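Local coordinates for protein peptidoglycan D,D-transpeptidase PbpA (Mycobacterium tuberculosis, PDB 3UPN) that probably cross-links peptidoglycan as a penicillin-binding serine D,D-transpeptidase of cell-wall synthesis and probably also takes part in regulating cell length, at residues G41-L46 and A158-E163; P221-T226 and P298-L303; G389-S394 and P419-K424. All blocks are in the same frame, centred on the assembly; numbering follows the deposited sequence.

Interaction 1: residues G41-L46 and A158-E163; sequences GRFRFL and ASHNPE
The imidazole of His160 lies between Phe43 and Leu46, which come to it from opposite faces. Over one face sits Leu46 CD1, a CH-pi contact 4.0 Å from the ring centroid; the same methyl, Leu46 CD1, is pressed to 3.0 Å from Ala158 O. Against the other comes the edge of the Phe43 ring in a T-shaped pair, with centroids 5.7 Å apart and planes at 72°. Two backbone carbonyls complete the tight side, both at the imidazole edge and near its plane: Phe43 O lies 3.1 Å from His160 CE1, and Phe45 O lies 3.2 Å from His160 NE2. His160 CG stands anti to its own carbonyl carbon (chi1 -69°), which carries the ring across to the facing loop. These residues join two regions of the chain. The 41-46 segment leads out of the turn of a beta hairpin into 45-48, an outermost strand of the mixed sheet and part of the dimerisation-domain sequence, whereas 158-163 belongs to the transpeptidase region and runs into helix 162-174. Ser159 OG accepts from Asn161 N in an ST turn, and Asn161 then N-caps the helix through a bond from Glu163 N. The looser side is at ND1, where a water bridges the segments: it lies 2.9 Å from His160 ND1 and accepts from Phe43 N at 3.1 Å.

Interaction 2: residues P221-T226 and P298-L303; sequences PLPGST and PDSAAL
Leu222 and Pro223 meet Ser300 and Ala301 in a surface van der Waals contact, where the loop between strands 219-221 and 228-230 rests against the first turn of helix 300-307. No hydrogen bond crosses it. Leu222 comes alongside Ala301: Leu222 CD2 reaches the helix backbone at 3.3 Å from Ala301 O. Closer to the main chain, Leu222 CB and Ala301 CB are 4.3 Å apart. Having CG anti to the carbonyl carbon (chi1 -81°) turns the branched end of Leu222 along the helix. Next to it the Pro223 ring leans on the hydroxyl of Ser300, with Pro223 CG 3.6 Å from Ser300 OG. The methyl of Ala301 fits against the turn itself, Ala301 CB touching Pro223 O at 3.8 Å and Ser225 OG at 4.0 Å. Pro223 O also approaches Ala301 N, but the angle is too poor for a bond. The same helix also packs through Leu303 on Ala266 and Leu269 of helix 266-275. The Leu222 side chain is about 12 Å from the bound imipenem-derived ligand, so the contact lies outside the ligand site. Both partners are classic elements: a type II beta turn from Leu222 to Ser225 with Pro-Gly at its centre, and a helix N-capped by Asp299, whose OD1 accepts from Ala302 N at 2.8 Å.

Interaction 3: residues G389-S394 and P419-K424; sequences GVQIAS and PAQAPK
The flat amides of Gln391 and Gln421 meet without stacking, their planes 64° apart, and the amide carbon of Gln421, CD, lies 4.2 Å from Gln391 CB. A bend at chi2 folds the Gln421 chain back toward Gln391, whose own chain is extended. The second flat group is the peptide carbonyl of Gln391. Ala420 N donates to Gln391 O at 2.8 Å from a position tilted 33° out of the carbonyl plane, with an N-H...O angle of 148°. Pro419, which follows a cis peptide bond, adds a CA-H...O contact to that oxygen, Pro419 CA lying 3.3 Å from Gln391 O. Nearby, Ala393 CB and Ala420 CB touch at 4.1 Å, and Val375 of helix 364-380 packs on both Gln391 and Ala420. The contact lies at the end of the five-stranded antiparallel sheet, beyond the backbone bonding of Ala393 with Phe417. Here the turn between strands 411-418 and 425-431 meets the lead-in to strand 393-399, which carries the KTG motif of penicillin-binding proteins. Because the one clear hydrogen bond across the contact is backbone to backbone, this polar tie does not rest on side-chain identity, while the glutamine chains and alanine methyls supply the packing.

The three contacts follow one another along the chain, each closing before the next opens, and none touches another. Interaction 1 lies far out at one end, joining the edge of the mixed sheet to the lead-in of helix 162-174; its centre is 59 Å from that of interaction 2 and 48 Å from that of interaction 3, both across the chain's centre. Interactions 2 and 3 fall wholly within the transpeptidase region, with centres 38 Å apart: one joins the loop between strands 219-221 and 228-230 to helix 300-307, the other borders the five-stranded sheet. The first thus links the N-terminal region to transpeptidase sequence, while the others pack parts of the transpeptidase region away from the ligand site.

Interaction 1: residues G41-L46 and A158-E163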
# COMPACT_ATOMS: atom_id res chain seq x y z
N GLY A 41 -20.85 4.34 32.78
CA GLY A 41 -21.14 5.58 32.09
C GLY A 41 -22.60 5.66 31.68
O GLY A 41 -23.26 4.64 31.49
N ARG A 42 -23.10 6.89 31.57
CA ARG A 42 -24.38 7.23 30.96
C ARG A 42 -24.50 6.51 29.61
O ARG A 42 -25.51 5.88 29.33
CB ARG A 42 -24.46 8.74 30.79
CG ARG A 42 -25.69 9.26 30.08
CD ARG A 42 -25.96 10.72 30.45
NE ARG A 42 -25.06 11.67 29.79
CZ ARG A 42 -25.28 12.22 28.59
NH1 ARG A 42 -26.38 11.90 27.90
NH2 ARG A 42 -24.41 13.08 28.08
N PHE A 43 -23.45 6.60 28.79
CA PHE A 43 -23.29 5.71 27.64
C PHE A 43 -22.54 4.49 28.17
O PHE A 43 -21.38 4.59 28.62
CB PHE A 43 -22.53 6.40 26.51
CG PHE A 43 -22.99 7.82 26.21
CD1 PHE A 43 -22.48 8.90 26.94
CD2 PHE A 43 -23.90 8.06 25.20
CE1 PHE A 43 -22.88 10.21 26.66
CE2 PHE A 43 -24.32 9.37 24.92
CZ PHE A 43 -23.80 10.45 25.65
N ARG A 44 -23.20 3.34 28.17
CA ARG A 44 -22.71 2.17 28.90
C ARG A 44 -21.36 1.62 28.39
O ARG A 44 -20.43 1.36 29.17
CB ARG A 44 -23.79 1.10 28.90
CG ARG A 44 -23.34 -0.33 29.18
CD ARG A 44 -24.55 -1.29 29.34
NE ARG A 44 -24.16 -2.55 29.98
CZ ARG A 44 -23.66 -2.66 31.22
NH1 ARG A 44 -23.31 -3.84 31.69
NH2 ARG A 44 -23.51 -1.57 31.98
N PHE A 45 -21.29 1.46 27.07
CA PHE A 45 -20.13 0.85 26.43
C PHE A 45 -19.08 1.84 25.95
O PHE A 45 -19.39 2.82 25.27
CB PHE A 45 -20.57 -0.11 25.31
CG PHE A 45 -21.22 -1.37 25.84
CD1 PHE A 45 -22.61 -1.47 25.91
CD2 PHE A 45 -20.44 -2.43 26.29
CE1 PHE A 45 -23.22 -2.61 26.42
CE2 PHE A 45 -21.03 -3.57 26.80
CZ PHE A 45 -22.43 -3.67 26.86
N LEU A 46 -17.85 1.61 26.38
CA LEU A 46 -16.73 2.40 25.91
C LEU A 46 -15.96 1.58 24.88
O LEU A 46 -15.67 0.40 25.10
CB LEU A 46 -15.82 2.85 27.06
CG LEU A 46 -14.53 3.54 26.58
CD1 LEU A 46 -14.69 5.05 26.48
CD2 LEU A 46 -13.33 3.18 27.41
N ALA A 158 -12.57 7.90 21.48
CA ALA A 158 -13.55 7.02 22.10
C ALA A 158 -14.00 7.51 23.49
O ALA A 158 -14.93 6.94 24.10
CB ALA A 158 -12.98 5.61 22.21
N SER A 159 -13.33 8.55 24.00
CA SER A 159 -13.66 9.11 25.32
C SER A 159 -15.12 9.60 25.37
O SER A 159 -15.63 10.16 24.41
CB SER A 159 -12.72 10.27 25.67
OG SER A 159 -13.11 10.85 26.92
N HIS A 160 -15.77 9.42 26.51
CA HIS A 160 -17.15 9.87 26.66
C HIS A 160 -17.22 11.32 27.11
O HIS A 160 -18.31 11.91 27.18
CB HIS A 160 -17.92 8.95 27.60
CG HIS A 160 -18.18 7.59 27.03
ND1 HIS A 160 -18.91 6.63 27.70
CD2 HIS A 160 -17.80 7.03 25.86
CE1 HIS A 160 -18.96 5.53 26.97
NE2 HIS A 160 -18.30 5.75 25.84
N ASN A 161 -16.05 11.89 27.40
CA ASN A 161 -15.86 13.29 27.79
C ASN A 161 -15.79 14.18 26.54
O ASN A 161 -14.84 14.07 25.77
CB ASN A 161 -14.57 13.42 28.61
CG ASN A 161 -14.37 14.81 29.22
OD1 ASN A 161 -15.06 15.78 28.87
ND2 ASN A 161 -13.41 14.92 30.14
N PRO A 162 -16.77 15.09 26.36
CA PRO A 162 -16.82 15.92 25.15
C PRO A 162 -15.59 16.79 24.94
O PRO A 162 -15.18 17.02 23.81
CB PRO A 162 -18.05 16.81 25.36
CG PRO A 162 -18.86 16.11 26.42
CD PRO A 162 -17.88 15.40 27.29
N GLU A 163 -15.01 17.26 26.04
CA GLU A 163 -13.87 18.17 26.01
C GLU A 163 -12.58 17.43 25.66
O GLU A 163 -11.71 17.99 25.00
CB GLU A 163 -13.72 18.90 27.36
CG GLU A 163 -14.94 18.91 28.30
CD GLU A 163 -16.17 19.66 27.76
OE1 GLU A 163 -16.04 20.36 26.72
OE2 GLU A 163 -17.26 19.54 28.39
O HOH W 1 -20.78 7.95 29.40

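Interaction 2: residues P221-T226 and P298-L303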
# COMPACT_ATOMS: atom_id res chain seq x y z
N PRO A 221 18.60 15.07 -23.81
CA PRO A 221 17.67 16.17 -24.09
C PRO A 221 16.21 15.69 -24.08
O PRO A 221 15.94 14.55 -24.46
CB PRO A 221 18.06 16.61 -25.50
CG PRO A 221 18.69 15.39 -26.12
CD PRO A 221 19.42 14.72 -24.99
N LEU A 222 15.30 16.56 -23.63
CA LEU A 222 13.87 16.29 -23.76
C LEU A 222 13.32 16.99 -25.00
O LEU A 222 13.52 18.20 -25.16
CB LEU A 222 13.10 16.73 -22.52
CG LEU A 222 13.09 15.80 -21.31
CD1 LEU A 222 12.65 16.56 -20.07
CD2 LEU A 222 12.19 14.59 -21.54
N PRO A 223 12.65 16.24 -25.89
CA PRO A 223 12.19 16.80 -27.16
C PRO A 223 11.03 17.78 -26.98
O PRO A 223 10.10 17.51 -26.23
CB PRO A 223 11.74 15.56 -27.96
CG PRO A 223 12.23 14.36 -27.17
CD PRO A 223 12.29 14.82 -25.75
N GLY A 224 11.11 18.92 -27.67
CA GLY A 224 10.09 19.97 -27.58
C GLY A 224 10.23 20.89 -26.37
O GLY A 224 9.24 21.51 -25.95
N SER A 225 11.44 20.97 -25.82
CA SER A 225 11.76 21.83 -24.67
C SER A 225 13.27 21.99 -24.45
O SER A 225 14.06 21.19 -24.95
CB SER A 225 11.11 21.30 -23.39
OG SER A 225 11.82 20.18 -22.88
N THR A 226 13.65 23.02 -23.70
CA THR A 226 15.04 23.23 -23.27
C THR A 226 15.37 22.39 -22.03
O THR A 226 16.55 22.24 -21.67
CB THR A 226 15.33 24.71 -22.95
OG1 THR A 226 14.26 25.25 -22.17
CG2 THR A 226 15.48 25.52 -24.23
N PRO A 298 0.83 14.97 -22.22
CA PRO A 298 0.35 15.80 -23.33
C PRO A 298 1.37 16.04 -24.44
O PRO A 298 1.00 16.49 -25.52
CB PRO A 298 0.02 17.12 -22.64
CG PRO A 298 1.04 17.20 -21.55
CD PRO A 298 1.21 15.78 -21.05
N ASP A 299 2.64 15.74 -24.17
CA ASP A 299 3.73 15.94 -25.12
C ASP A 299 4.87 14.96 -24.86
O ASP A 299 4.81 14.13 -23.95
CB ASP A 299 4.25 17.40 -25.07
CG ASP A 299 4.65 17.84 -23.66
OD1 ASP A 299 5.71 17.40 -23.16
OD2 ASP A 299 3.89 18.63 -23.05
N SER A 300 5.93 15.07 -25.67
CA SER A 300 7.05 14.13 -25.63
C SER A 300 8.07 14.43 -24.52
O SER A 300 8.80 13.54 -24.09
CB SER A 300 7.72 14.07 -27.00
OG SER A 300 8.80 13.16 -26.97
N ALA A 301 8.13 15.69 -24.08
CA ALA A 301 8.88 16.04 -22.86
C ALA A 301 8.25 15.32 -21.67
O ALA A 301 8.95 14.66 -20.90
CB ALA A 301 8.89 17.54 -22.64
N ALA A 302 6.92 15.42 -21.56
CA ALA A 302 6.14 14.71 -20.54
C ALA A 302 6.36 13.20 -20.57
O ALA A 302 6.49 12.57 -19.51
CB ALA A 302 4.66 15.02 -20.68
N LEU A 303 6.42 12.62 -21.77
CA LEU A 303 6.59 11.17 -21.94
C LEU A 303 7.92 10.63 -21.40
O LEU A 303 7.96 9.57 -20.75
CB LEU A 303 6.40 10.76 -23.40
CG LEU A 303 6.50 9.25 -23.67
CD1 LEU A 303 5.38 8.52 -22.94
CD2 LEU A 303 6.50 8.92 -25.18

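Interaction 3: residues G389-S394 and P419-K424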
# COMPACT_ATOMS: atom_id res chain seq x y z
N GLY A 389 18.89 -17.63 2.40
CA GLY A 389 18.13 -18.68 1.73
C GLY A 389 16.80 -18.24 1.14
O GLY A 389 16.06 -19.06 0.57
N VAL A 390 16.49 -16.95 1.27
CA VAL A 390 15.32 -16.37 0.63
C VAL A 390 15.73 -15.42 -0.49
O VAL A 390 16.52 -14.50 -0.27
CB VAL A 390 14.40 -15.61 1.64
CG1 VAL A 390 13.25 -14.94 0.92
CG2 VAL A 390 13.87 -16.57 2.70
N GLN A 391 15.20 -15.67 -1.68
CA GLN A 391 15.40 -14.77 -2.81
C GLN A 391 14.28 -13.73 -2.92
O GLN A 391 13.09 -14.07 -2.98
CB GLN A 391 15.53 -15.57 -4.11
CG GLN A 391 16.15 -14.81 -5.26
CD GLN A 391 16.24 -15.66 -6.52
OE1 GLN A 391 15.23 -16.18 -7.01
NE2 GLN A 391 17.46 -15.82 -7.04
N ILE A 392 14.67 -12.46 -2.96
CA ILE A 392 13.73 -11.35 -3.05
C ILE A 392 13.83 -10.72 -4.44
O ILE A 392 14.93 -10.47 -4.94
CB ILE A 392 14.01 -10.28 -1.93
CG1 ILE A 392 13.80 -10.91 -0.54
CG2 ILE A 392 13.16 -9.04 -2.14
CD1 ILE A 392 14.26 -10.05 0.66
N ALA A 393 12.68 -10.47 -5.07
CA ALA A 393 12.64 -9.64 -6.27
C ALA A 393 12.19 -8.25 -5.85
O ALA A 393 11.21 -8.12 -5.12
CB ALA A 393 11.71 -10.23 -7.29
N SER A 394 12.90 -7.21 -6.30
CA SER A 394 12.56 -5.86 -5.89
C SER A 394 12.88 -4.77 -6.90
O SER A 394 13.61 -4.99 -7.87
CB SER A 394 13.18 -5.51 -4.53
OG SER A 394 14.58 -5.32 -4.62
N PRO A 419 9.16 -15.48 -1.57
CA PRO A 419 10.36 -15.83 -2.34
C PRO A 419 10.09 -15.65 -3.83
O PRO A 419 8.98 -15.93 -4.29
CB PRO A 419 10.56 -17.32 -2.01
CG PRO A 419 9.87 -17.51 -0.70
CD PRO A 419 8.65 -16.63 -0.81
N ALA A 420 11.07 -15.15 -4.59
CA ALA A 420 10.84 -14.79 -5.99
C ALA A 420 10.34 -15.97 -6.84
O ALA A 420 9.60 -15.77 -7.81
CB ALA A 420 12.10 -14.20 -6.59
N GLN A 421 10.73 -17.18 -6.45
CA GLN A 421 10.44 -18.42 -7.16
C GLN A 421 9.00 -18.89 -6.99
O GLN A 421 8.40 -19.43 -7.93
CB GLN A 421 11.41 -19.54 -6.70
CG GLN A 421 11.67 -19.61 -5.16
CD GLN A 421 12.74 -18.61 -4.66
OE1 GLN A 421 13.19 -17.74 -5.40
NE2 GLN A 421 13.14 -18.76 -3.39
N ALA A 422 8.46 -18.70 -5.79
CA ALA A 422 7.05 -18.99 -5.48
C ALA A 422 6.61 -18.05 -4.35
O ALA A 422 6.67 -18.41 -3.18
CB ALA A 422 6.87 -20.46 -5.08
N PRO A 423 6.21 -16.82 -4.72
CA PRO A 423 5.97 -15.70 -3.79
C PRO A 423 4.79 -15.90 -2.83
O PRO A 423 3.72 -16.34 -3.25
CB PRO A 423 5.73 -14.51 -4.72
CG PRO A 423 6.28 -14.96 -6.08
CD PRO A 423 5.98 -16.42 -6.12
N LYS A 424 5.00 -15.56 -1.56
CA LYS A 424 3.96 -15.62 -0.52
C LYS A 424 3.50 -14.23 -0.10
O LYS A 424 2.42 -14.06 0.47
CB LYS A 424 4.47 -16.39 0.70
CG LYS A 424 4.80 -17.85 0.46
CD LYS A 424 3.54 -18.71 0.32
CE LYS A 424 3.88 -20.15 -0.05
NZ LYS A 424 4.31 -20.25 -1.48